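Local structure of putative transcriptional regulator (Streptomyces coelicolor, 2HXI) at residues B[157-160]-B[161-165]; B[96-99]-B[100-104]; B[27-30]-B[31-35]. The protein probably binds DNA as a dimeric transcriptional regulator of the TetR family, with a helix-turn-helix region and an all-helical C-terminal domain. All coordinates share one frame; numbering follows the deposited sequence.

Interaction 1 (B[157-160]-B[161-165])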
ATOM      1  N   ARG B 157      -3.051   0.076 -18.320  1.00 20.34           N
ATOM      2  CA  ARG B 157      -3.790   1.126 -17.555  1.00 19.74           C
ATOM      3  C   ARG B 157      -4.554   0.503 -16.367  1.00 19.27           C
ATOM      4  O   ARG B 157      -4.508   0.981 -15.230  1.00 18.21           O
ATOM      5  CB  ARG B 157      -4.720   1.878 -18.525  1.00 19.54           C
ATOM      6  CG  ARG B 157      -3.984   2.476 -19.775  1.00 23.82           C
ATOM      7  CD  ARG B 157      -3.678   3.885 -19.547  1.00 28.48           C
ATOM      8  NE  ARG B 157      -3.144   4.605 -20.700  1.00 27.07           N
ATOM      9  CZ  ARG B 157      -2.419   5.714 -20.547  1.00 29.24           C
ATOM     10  NH1 ARG B 157      -2.230   6.177 -19.327  1.00 24.50           N
ATOM     11  NH2 ARG B 157      -1.915   6.374 -21.600  1.00 27.89           N
ATOM     12  N   TYR B 158      -5.272  -0.583 -16.669  1.00 16.51           N
ATOM     13  CA  TYR B 158      -5.878  -1.405 -15.663  1.00 17.00           C
ATOM     14  C   TYR B 158      -4.907  -1.809 -14.549  1.00 17.74           C
ATOM     15  O   TYR B 158      -5.189  -1.587 -13.375  1.00 18.47           O
ATOM     16  CB  TYR B 158      -6.561  -2.666 -16.287  1.00 17.57           C
ATOM     17  CG  TYR B 158      -6.981  -3.619 -15.211  1.00 19.11           C
ATOM     18  CD1 TYR B 158      -8.257  -3.540 -14.632  1.00 17.87           C
ATOM     19  CD2 TYR B 158      -6.082  -4.574 -14.716  1.00 16.93           C
ATOM     20  CE1 TYR B 158      -8.591  -4.364 -13.594  1.00 20.19           C
ATOM     21  CE2 TYR B 158      -6.432  -5.396 -13.719  1.00 18.01           C
ATOM     22  CZ  TYR B 158      -7.679  -5.277 -13.135  1.00 21.56           C
ATOM     23  OH  TYR B 158      -7.991  -6.087 -12.052  1.00 23.69           O
ATOM     24  N   HIS B 159      -3.773  -2.382 -14.943  1.00 17.72           N
ATOM     25  CA  HIS B 159      -2.790  -2.894 -13.985  1.00 18.47           C
ATOM     26  C   HIS B 159      -2.356  -1.779 -12.976  1.00 17.88           C
ATOM     27  O   HIS B 159      -2.339  -1.999 -11.773  1.00 17.94           O
ATOM     28  CB  HIS B 159      -1.583  -3.348 -14.764  1.00 20.26           C
ATOM     29  CG  HIS B 159      -0.602  -4.111 -13.940  1.00 23.49           C
ATOM     30  ND1 HIS B 159      -0.962  -5.181 -13.148  1.00 30.04           N
ATOM     31  CD2 HIS B 159       0.728  -3.932 -13.750  1.00 26.25           C
ATOM     32  CE1 HIS B 159       0.107  -5.639 -12.509  1.00 25.44           C
ATOM     33  NE2 HIS B 159       1.139  -4.902 -12.853  1.00 24.19           N
ATOM     34  N   ARG B 160      -1.993  -0.616 -13.488  1.00 17.45           N
ATOM     35  CA  ARG B 160      -1.567   0.505 -12.646  1.00 17.15           C
ATOM     36  C   ARG B 160      -2.697   1.025 -11.727  1.00 17.69           C
ATOM     37  O   ARG B 160      -2.472   1.376 -10.534  1.00 16.40           O
ATOM     38  CB  ARG B 160      -1.025   1.627 -13.528  1.00 19.70           C
ATOM     39  CG  ARG B 160       0.396   1.245 -14.029  1.00 22.54           C
ATOM     40  CD  ARG B 160       1.087   2.503 -14.553  1.00 34.67           C
ATOM     41  NE  ARG B 160       0.457   2.991 -15.768  1.00 40.01           N
ATOM     42  CZ  ARG B 160       0.796   2.656 -17.014  1.00 43.44           C
ATOM     43  NH1 ARG B 160       1.819   1.834 -17.270  1.00 45.24           N
ATOM     44  NH2 ARG B 160       0.099   3.156 -18.019  1.00 42.19           N
ATOM     45  N   LEU B 161      -3.901   1.057 -12.289  1.00 15.72           N
ATOM     46  CA  LEU B 161      -5.032   1.580 -11.537  1.00 15.40           C
ATOM     47  C   LEU B 161      -5.312   0.662 -10.347  1.00 15.94           C
ATOM     48  O   LEU B 161      -5.530   1.113  -9.240  1.00 17.39           O
ATOM     49  CB  LEU B 161      -6.224   1.663 -12.482  1.00 13.45           C
ATOM     50  CG  LEU B 161      -7.476   2.128 -11.737  1.00 16.69           C
ATOM     51  CD1 LEU B 161      -7.384   3.442 -10.941  1.00 15.62           C
ATOM     52  CD2 LEU B 161      -8.705   2.195 -12.693  1.00 15.54           C
ATOM     53  N   VAL B 162      -5.348  -0.625 -10.580  1.00 16.28           N
ATOM     54  CA  VAL B 162      -5.629  -1.595  -9.488  1.00 19.91           C
ATOM     55  C   VAL B 162      -4.482  -1.740  -8.534  1.00 19.23           C
ATOM     56  O   VAL B 162      -4.720  -1.867  -7.363  1.00 20.49           O
ATOM     57  CB  VAL B 162      -6.103  -2.958 -10.041  1.00 20.27           C
ATOM     58  CG1 VAL B 162      -6.260  -4.019  -8.937  1.00 22.85           C
ATOM     59  CG2 VAL B 162      -7.449  -2.712 -10.783  1.00 22.32           C
ATOM     60  N   ILE B 163      -3.249  -1.713  -9.027  1.00 18.31           N
ATOM     61  CA  ILE B 163      -2.100  -1.590  -8.096  1.00 17.70           C
ATOM     62  C   ILE B 163      -2.285  -0.354  -7.171  1.00 17.52           C
ATOM     63  O   ILE B 163      -2.079  -0.433  -5.978  1.00 17.70           O
ATOM     64  CB  ILE B 163      -0.806  -1.453  -8.839  1.00 17.94           C
ATOM     65  CG1 ILE B 163      -0.368  -2.850  -9.360  1.00 19.85           C
ATOM     66  CG2 ILE B 163       0.289  -0.891  -7.896  1.00 17.38           C
ATOM     67  CD1 ILE B 163       0.764  -2.887 -10.365  1.00 19.98           C
ATOM     68  N   LEU B 164      -2.635   0.785  -7.746  1.00 17.25           N
ATOM     69  CA  LEU B 164      -2.835   1.987  -6.891  1.00 15.46           C
ATOM     70  C   LEU B 164      -3.914   1.744  -5.812  1.00 15.95           C
ATOM     71  O   LEU B 164      -3.657   1.949  -4.618  1.00 15.99           O
ATOM     72  CB  LEU B 164      -3.209   3.167  -7.770  1.00 15.36           C
ATOM     73  CG  LEU B 164      -3.487   4.469  -7.073  1.00 15.54           C
ATOM     74  CD1 LEU B 164      -2.416   4.995  -6.096  1.00 17.22           C
ATOM     75  CD2 LEU B 164      -3.855   5.570  -8.024  1.00 18.20           C
ATOM     76  N   ILE B 165      -5.092   1.351  -6.241  1.00 15.91           N
ATOM     77  CA  ILE B 165      -6.260   1.178  -5.331  1.00 15.32           C
ATOM     78  C   ILE B 165      -5.944   0.155  -4.229  1.00 15.40           C
ATOM     79  O   ILE B 165      -6.139   0.403  -3.014  1.00 15.70           O
ATOM     80  CB  ILE B 165      -7.510   0.726  -6.110  1.00 15.64           C
ATOM     81  CG1 ILE B 165      -7.977   1.865  -7.003  1.00 15.39           C
ATOM     82  CG2 ILE B 165      -8.659   0.364  -5.125  1.00 16.00           C
ATOM     83  CD1 ILE B 165      -9.015   1.468  -8.052  1.00 15.17           C
TER
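From Y158 to V162 and from H159 to I163 the backbone makes i to i+4 helical bonds, V162 N to Y158 O spanning 3.0 Å at 170°, with like bonds from L161 N to R157 O and L164 N to R160 O. The same spacing sets two methyl groups over two rings. V162 CG2 lies over a face of the Y158 ring, 3.8 Å from its centroid and 29° off the normal, and comes nearest at the CE1 and CZ end. Y158 reaches it because CG is anti to the backbone N (chi1 170°), which brings the ring end back alongside V162. H159 has the same first torsion, and I163 CD1 stands over its imidazole in a second CH-pi contact, 3.5 Å from the centroid; within the ring NE2 is closest to CD1, at 3.2 Å. Around the Y158 side chain, M136, M137, V140 and L144 of helix 131-146 also pack, as does I212 of the second subunit. Replacing Y158 with alanine removes the ring, which would probably open a gap beside V162 CG2 and helix 131-146. R160 NH1 forms a salt bridge to E225 of the second subunit. I163 CD1 over the H159 face and the hydrogen bond from H159 NE2 to A217 O of the second subunit together probably limit rotation of the imidazole at the dimer interface.

Interaction 2 (B[96-99]-B[100-104])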
ATOM      1  N   GLY B  96     -23.422   7.032 -14.366  1.00 23.73           N
ATOM      2  CA  GLY B  96     -22.518   8.186 -14.425  1.00 20.41           C
ATOM      3  C   GLY B  96     -21.415   7.961 -15.436  1.00 18.82           C
ATOM      4  O   GLY B  96     -21.455   6.986 -16.218  1.00 18.72           O
ATOM      5  N   ASP B  97     -20.466   8.889 -15.482  1.00 16.87           N
ATOM      6  CA  ASP B  97     -19.452   8.838 -16.539  1.00 17.05           C
ATOM      7  C   ASP B  97     -18.332   7.834 -16.151  1.00 15.91           C
ATOM      8  O   ASP B  97     -18.290   7.303 -15.029  1.00 14.89           O
ATOM      9  CB  ASP B  97     -18.931  10.244 -16.923  1.00 17.41           C
ATOM     10  CG  ASP B  97     -18.111  10.951 -15.832  1.00 18.51           C
ATOM     11  OD1 ASP B  97     -17.339  10.313 -15.065  1.00 14.64           O
ATOM     12  OD2 ASP B  97     -18.208  12.219 -15.714  1.00 18.71           O
ATOM     13  N   TRP B  98     -17.407   7.575 -17.065  1.00 16.70           N
ATOM     14  CA  TRP B  98     -16.363   6.572 -16.776  1.00 15.33           C
ATOM     15  C   TRP B  98     -15.543   6.847 -15.516  1.00 16.38           C
ATOM     16  O   TRP B  98     -15.159   5.899 -14.819  1.00 17.26           O
ATOM     17  CB  TRP B  98     -15.447   6.366 -17.982  1.00 14.76           C
ATOM     18  CG  TRP B  98     -14.602   7.556 -18.364  1.00 16.74           C
ATOM     19  CD1 TRP B  98     -14.920   8.583 -19.237  1.00 17.67           C
ATOM     20  CD2 TRP B  98     -13.299   7.832 -17.886  1.00 17.81           C
ATOM     21  NE1 TRP B  98     -13.875   9.503 -19.297  1.00 16.62           N
ATOM     22  CE2 TRP B  98     -12.865   9.051 -18.493  1.00 17.19           C
ATOM     23  CE3 TRP B  98     -12.417   7.146 -17.021  1.00 18.20           C
ATOM     24  CZ2 TRP B  98     -11.581   9.588 -18.253  1.00 16.84           C
ATOM     25  CZ3 TRP B  98     -11.159   7.688 -16.785  1.00 16.07           C
ATOM     26  CH2 TRP B  98     -10.762   8.904 -17.386  1.00 16.99           C
ATOM     27  N   LYS B  99     -15.273   8.128 -15.219  1.00 14.96           N
ATOM     28  CA  LYS B  99     -14.504   8.500 -14.040  1.00 16.69           C
ATOM     29  C   LYS B  99     -15.357   8.281 -12.784  1.00 14.99           C
ATOM     30  O   LYS B  99     -14.847   7.795 -11.757  1.00 16.50           O
ATOM     31  CB  LYS B  99     -14.012   9.949 -14.206  1.00 16.41           C
ATOM     32  CG  LYS B  99     -12.760  10.046 -15.014  1.00 20.44           C
ATOM     33  CD  LYS B  99     -12.155  11.488 -15.072  1.00 22.76           C
ATOM     34  CE  LYS B  99     -11.712  12.059 -13.772  1.00 22.04           C
ATOM     35  NZ  LYS B  99     -11.436  13.569 -14.082  1.00 20.59           N
ATOM     36  N   GLN B 100     -16.666   8.577 -12.861  1.00 15.49           N
ATOM     37  CA  GLN B 100     -17.564   8.357 -11.728  1.00 15.87           C
ATOM     38  C   GLN B 100     -17.659   6.838 -11.406  1.00 16.33           C
ATOM     39  O   GLN B 100     -17.623   6.422 -10.213  1.00 16.73           O
ATOM     40  CB  GLN B 100     -18.928   8.868 -12.071  1.00 17.84           C
ATOM     41  CG  GLN B 100     -18.895  10.390 -12.062  1.00 19.36           C
ATOM     42  CD  GLN B 100     -20.250  10.973 -12.340  1.00 23.15           C
ATOM     43  OE1 GLN B 100     -20.860  10.713 -13.401  1.00 20.83           O
ATOM     44  NE2 GLN B 100     -20.763  11.749 -11.364  1.00 23.96           N
ATOM     45  N   ARG B 101     -17.657   6.031 -12.469  1.00 14.62           N
ATOM     46  CA  ARG B 101     -17.769   4.556 -12.348  1.00 14.83           C
ATOM     47  C   ARG B 101     -16.503   4.000 -11.702  1.00 13.68           C
ATOM     48  O   ARG B 101     -16.578   3.208 -10.719  1.00 14.31           O
ATOM     49  CB  ARG B 101     -17.969   3.949 -13.760  1.00 14.73           C
ATOM     50  CG  ARG B 101     -19.388   4.214 -14.301  1.00 13.91           C
ATOM     51  CD  ARG B 101     -19.483   3.864 -15.800  1.00 17.56           C
ATOM     52  NE  ARG B 101     -19.322   2.437 -16.034  1.00 18.96           N
ATOM     53  CZ  ARG B 101     -19.279   1.899 -17.256  1.00 21.13           C
ATOM     54  NH1 ARG B 101     -19.352   2.700 -18.321  1.00 21.42           N
ATOM     55  NH2 ARG B 101     -19.179   0.563 -17.397  1.00 22.25           N
ATOM     56  N   LEU B 102     -15.341   4.451 -12.145  1.00 14.85           N
ATOM     57  CA  LEU B 102     -14.087   3.928 -11.570  1.00 13.63           C
ATOM     58  C   LEU B 102     -13.978   4.355 -10.110  1.00 15.19           C
ATOM     59  O   LEU B 102     -13.547   3.578  -9.285  1.00 17.22           O
ATOM     60  CB  LEU B 102     -12.865   4.450 -12.383  1.00 14.25           C
ATOM     61  CG  LEU B 102     -12.712   3.876 -13.813  1.00 13.55           C
ATOM     62  CD1 LEU B 102     -11.494   4.560 -14.492  1.00 11.08           C
ATOM     63  CD2 LEU B 102     -12.589   2.302 -13.704  1.00 16.41           C
ATOM     64  N   THR B 103     -14.463   5.565  -9.813  1.00 14.94           N
ATOM     65  CA  THR B 103     -14.399   6.109  -8.426  1.00 15.36           C
ATOM     66  C   THR B 103     -15.337   5.304  -7.549  1.00 15.81           C
ATOM     67  O   THR B 103     -14.964   4.899  -6.446  1.00 15.78           O
ATOM     68  CB  THR B 103     -14.734   7.635  -8.421  1.00 16.75           C
ATOM     69  OG1 THR B 103     -13.777   8.323  -9.254  1.00 16.52           O
ATOM     70  CG2 THR B 103     -14.628   8.157  -6.990  1.00 16.20           C
ATOM     71  N   ALA B 104     -16.530   5.029  -8.071  1.00 16.14           N
ATOM     72  CA  ALA B 104     -17.518   4.230  -7.334  1.00 16.67           C
ATOM     73  C   ALA B 104     -17.015   2.832  -6.997  1.00 17.83           C
ATOM     74  O   ALA B 104     -17.206   2.341  -5.875  1.00 18.40           O
ATOM     75  CB  ALA B 104     -18.895   4.238  -8.079  1.00 17.04           C
TER
HETATM   76  O   HOH W   1     -20.066   5.871 -18.606  1.00 20.55           O
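D97 and Q100 exchange hydrogen bonds in both directions: D97 N donates to Q100 OE1 over 2.8 Å, and Q100 N donates to D97 OD1 over 2.9 Å. The first bond lies in the amide's carbonyl plane, on a lone pair of OE1; the second meets OD1 nearly along its C-O axis. The two side chains cross at about a right angle, their carboxylate and amide planes 46° apart. With D97 CG placed between the backbone N and the carbonyl carbon (chi1 68°), OD1 is brought back to the first turn. This reciprocal pair is a capping box, with D97 as N-cap of helix 98-113, a helix of the TetR-type C-terminal region. Just ahead of the cap, G96 CA sits 3.2 Å from Q100 OE1, and a beta carbon on G96 would clash with that oxygen. One water donates to G96 O and accepts from R101 NH1 in the guanidinium plane, while R101 NE forms a salt bridge with E139. A turn further on, K99 O accepts two bonds from T103, from OG1 at 2.8 Å and from N at 3.0 Å, arriving from opposite faces of the carbonyl plane. Outward from these polar links, L102 CD1 meets the edge of the W98 indole, 3.7 Å from CE3, while K99 CG stands over one face of the ring. Beyond them, L231 of helix 219-237 touches K99, L102 and T103, and V140 and A143 of helix 131-146 pack on L102.

Interaction 3 (B[27-30]-B[31-35])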
ATOM      1  N   ARG B  27     -24.945 -34.093   2.876  1.00 48.62           N
ATOM      2  CA  ARG B  27     -24.599 -33.172   4.006  1.00 48.54           C
ATOM      3  C   ARG B  27     -23.163 -32.620   3.866  1.00 47.30           C
ATOM      4  O   ARG B  27     -22.299 -32.869   4.709  1.00 47.61           O
ATOM      5  CB  ARG B  27     -24.833 -33.840   5.378  1.00 48.80           C
ATOM      6  CG  ARG B  27     -24.148 -35.191   5.577  1.00 51.52           C
ATOM      7  CD  ARG B  27     -22.788 -35.082   6.273  1.00 55.60           C
ATOM      8  NE  ARG B  27     -22.067 -36.361   6.264  1.00 60.34           N
ATOM      9  CZ  ARG B  27     -22.302 -37.366   7.112  1.00 61.94           C
ATOM     10  NH1 ARG B  27     -23.235 -37.249   8.057  1.00 61.86           N
ATOM     11  NH2 ARG B  27     -21.599 -38.489   7.021  1.00 63.03           N
ATOM     12  N   ARG B  28     -22.896 -31.902   2.775  1.00 45.44           N
ATOM     13  CA  ARG B  28     -21.688 -31.091   2.732  1.00 43.04           C
ATOM     14  C   ARG B  28     -21.792 -29.682   2.072  1.00 39.85           C
ATOM     15  O   ARG B  28     -22.612 -29.406   1.169  1.00 39.19           O
ATOM     16  CB  ARG B  28     -20.370 -31.910   2.489  1.00 43.48           C
ATOM     17  CG  ARG B  28     -20.018 -32.530   1.129  1.00 45.52           C
ATOM     18  CD  ARG B  28     -18.576 -33.124   1.223  1.00 45.76           C
ATOM     19  NE  ARG B  28     -17.989 -33.532  -0.068  1.00 51.69           N
ATOM     20  CZ  ARG B  28     -16.810 -33.137  -0.578  1.00 52.65           C
ATOM     21  NH1 ARG B  28     -16.436 -33.612  -1.756  1.00 55.69           N
ATOM     22  NH2 ARG B  28     -15.986 -32.296   0.052  1.00 50.71           N
ATOM     23  N   TRP B  29     -20.996 -28.771   2.614  1.00 35.87           N
ATOM     24  CA  TRP B  29     -21.073 -27.368   2.238  1.00 31.51           C
ATOM     25  C   TRP B  29     -20.416 -27.162   0.878  1.00 30.53           C
ATOM     26  O   TRP B  29     -19.510 -27.915   0.506  1.00 28.26           O
ATOM     27  CB  TRP B  29     -20.316 -26.571   3.295  1.00 30.23           C
ATOM     28  CG  TRP B  29     -20.801 -26.776   4.680  1.00 27.01           C
ATOM     29  CD1 TRP B  29     -20.136 -27.363   5.705  1.00 25.03           C
ATOM     30  CD2 TRP B  29     -22.049 -26.343   5.199  1.00 27.71           C
ATOM     31  NE1 TRP B  29     -20.905 -27.339   6.859  1.00 27.16           N
ATOM     32  CE2 TRP B  29     -22.092 -26.708   6.562  1.00 27.38           C
ATOM     33  CE3 TRP B  29     -23.155 -25.685   4.636  1.00 28.07           C
ATOM     34  CZ2 TRP B  29     -23.200 -26.420   7.380  1.00 28.85           C
ATOM     35  CZ3 TRP B  29     -24.250 -25.423   5.445  1.00 27.92           C
ATOM     36  CH2 TRP B  29     -24.258 -25.784   6.800  1.00 28.15           C
ATOM     37  N   SER B  30     -20.878 -26.193   0.105  1.00 29.57           N
ATOM     38  CA  SER B  30     -20.145 -25.820  -1.102  1.00 29.65           C
ATOM     39  C   SER B  30     -18.931 -24.991  -0.680  1.00 29.21           C
ATOM     40  O   SER B  30     -18.879 -24.495   0.447  1.00 28.15           O
ATOM     41  CB  SER B  30     -21.004 -24.986  -2.013  1.00 30.49           C
ATOM     42  OG  SER B  30     -21.408 -23.774  -1.341  1.00 30.90           O
ATOM     43  N   THR B  31     -18.001 -24.803  -1.605  1.00 29.28           N
ATOM     44  CA  THR B  31     -16.831 -23.933  -1.422  1.00 29.86           C
ATOM     45  C   THR B  31     -17.337 -22.538  -1.118  1.00 30.56           C
ATOM     46  O   THR B  31     -16.884 -21.908  -0.155  1.00 29.51           O
ATOM     47  CB  THR B  31     -15.941 -23.925  -2.686  1.00 30.17           C
ATOM     48  OG1 THR B  31     -15.554 -25.271  -2.991  1.00 29.58           O
ATOM     49  CG2 THR B  31     -14.649 -23.088  -2.487  1.00 28.24           C
ATOM     50  N   GLU B  32     -18.289 -22.072  -1.924  1.00 31.30           N
ATOM     51  CA  GLU B  32     -18.941 -20.771  -1.670  1.00 32.16           C
ATOM     52  C   GLU B  32     -19.433 -20.571  -0.215  1.00 30.01           C
ATOM     53  O   GLU B  32     -19.104 -19.570   0.414  1.00 30.24           O
ATOM     54  CB  GLU B  32     -20.025 -20.456  -2.719  1.00 33.06           C
ATOM     55  CG  GLU B  32     -19.466 -20.166  -4.146  1.00 40.45           C
ATOM     56  CD  GLU B  32     -19.003 -21.426  -4.935  1.00 47.81           C
ATOM     57  OE1 GLU B  32     -19.257 -22.580  -4.478  1.00 49.40           O
ATOM     58  OE2 GLU B  32     -18.393 -21.242  -6.033  1.00 51.42           O
ATOM     59  N   GLN B  33     -20.169 -21.533   0.334  1.00 27.90           N
ATOM     60  CA  GLN B  33     -20.584 -21.505   1.737  1.00 26.83           C
ATOM     61  C   GLN B  33     -19.431 -21.476   2.776  1.00 24.35           C
ATOM     62  O   GLN B  33     -19.497 -20.775   3.799  1.00 24.07           O
ATOM     63  CB  GLN B  33     -21.542 -22.662   2.019  1.00 27.37           C
ATOM     64  CG  GLN B  33     -22.883 -22.486   1.337  1.00 29.44           C
ATOM     65  CD  GLN B  33     -23.701 -23.694   1.473  1.00 34.95           C
ATOM     66  OE1 GLN B  33     -23.270 -24.794   1.091  1.00 32.99           O
ATOM     67  NE2 GLN B  33     -24.883 -23.541   2.076  1.00 36.94           N
ATOM     68  N   ILE B  34     -18.422 -22.304   2.546  1.00 21.81           N
ATOM     69  CA  ILE B  34     -17.220 -22.310   3.358  1.00 20.20           C
ATOM     70  C   ILE B  34     -16.569 -20.900   3.363  1.00 21.47           C
ATOM     71  O   ILE B  34     -16.236 -20.363   4.426  1.00 20.16           O
ATOM     72  CB  ILE B  34     -16.228 -23.397   2.844  1.00 20.15           C
ATOM     73  CG1 ILE B  34     -16.885 -24.814   2.981  1.00 17.91           C
ATOM     74  CG2 ILE B  34     -14.923 -23.326   3.591  1.00 16.09           C
ATOM     75  CD1 ILE B  34     -16.066 -25.945   2.221  1.00 18.87           C
ATOM     76  N   LEU B  35     -16.414 -20.323   2.166  1.00 21.85           N
ATOM     77  CA  LEU B  35     -15.745 -19.013   2.024  1.00 22.46           C
ATOM     78  C   LEU B  35     -16.521 -17.904   2.753  1.00 22.76           C
ATOM     79  O   LEU B  35     -15.903 -17.036   3.403  1.00 23.76           O
ATOM     80  CB  LEU B  35     -15.650 -18.693   0.531  1.00 21.61           C
ATOM     81  CG  LEU B  35     -14.715 -19.657  -0.180  1.00 24.10           C
ATOM     82  CD1 LEU B  35     -14.851 -19.402  -1.686  1.00 26.57           C
ATOM     83  CD2 LEU B  35     -13.339 -19.554   0.246  1.00 21.80           C
TER
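W29 presents the edge of its indole to the amide of Q33, whose OE1 lies in the ring plane 3.7 Å from CE3. Ring and amide planes stand 76° apart, and Q33 NE2 is near the same rim, so the amide meets the indole across its edge. The oxygen itself is gripped by S30: the backbone S30 N donates to Q33 OE1 over 2.9 Å at 171°, in the amide's carbonyl plane and on a lone pair, while S30 OG gives a longer bond of 3.2 Å to OE1, tilted out of that plane. In return Q33 N donates to S30 OG over 3.1 Å. These reciprocal bonds make S30 and Q33 a capping box, with S30 as the N-cap of helix 31-43. A chi1 of 60° holds S30 OG over the first turn, within reach of both Q33 N, from which it accepts, and Q33 OE1, to which it donates. I34 N closes that turn on S30 O at 3.1 Å, and I34 CG1 packs on W29 CB at 3.9 Å. W29 NE1 is hydrogen-bonded to L59 O, just beyond helix 52-58, which ties the segment before the cap to the predicted helix-turn-helix region. On the helix itself, T31 and I34 pack on H69, T31 and L35 on F70, and L35 continues onto A79, V80 and R83 of helix 73-88.

Along the chain the order is interaction 3, interaction 2, interaction 1. Interactions 2 and 1 both belong to the TetR-type C-terminal region, on helices 98-113 and 154-173, with centres 15 Å apart; they touch where L102 CD2 packs on L161 CD2 at 4.0 Å, joining the start of one helix to the middle of the other. Interaction 3 stands apart at the start of helix 31-43, its centre 32 Å from that of interaction 1 and 35 Å from that of interaction 2, with no atomic contact to either. The separation matches the two-part TetR architecture: interaction 3 borders the predicted DNA-binding region, whereas interaction 1 lies at the dimer interface.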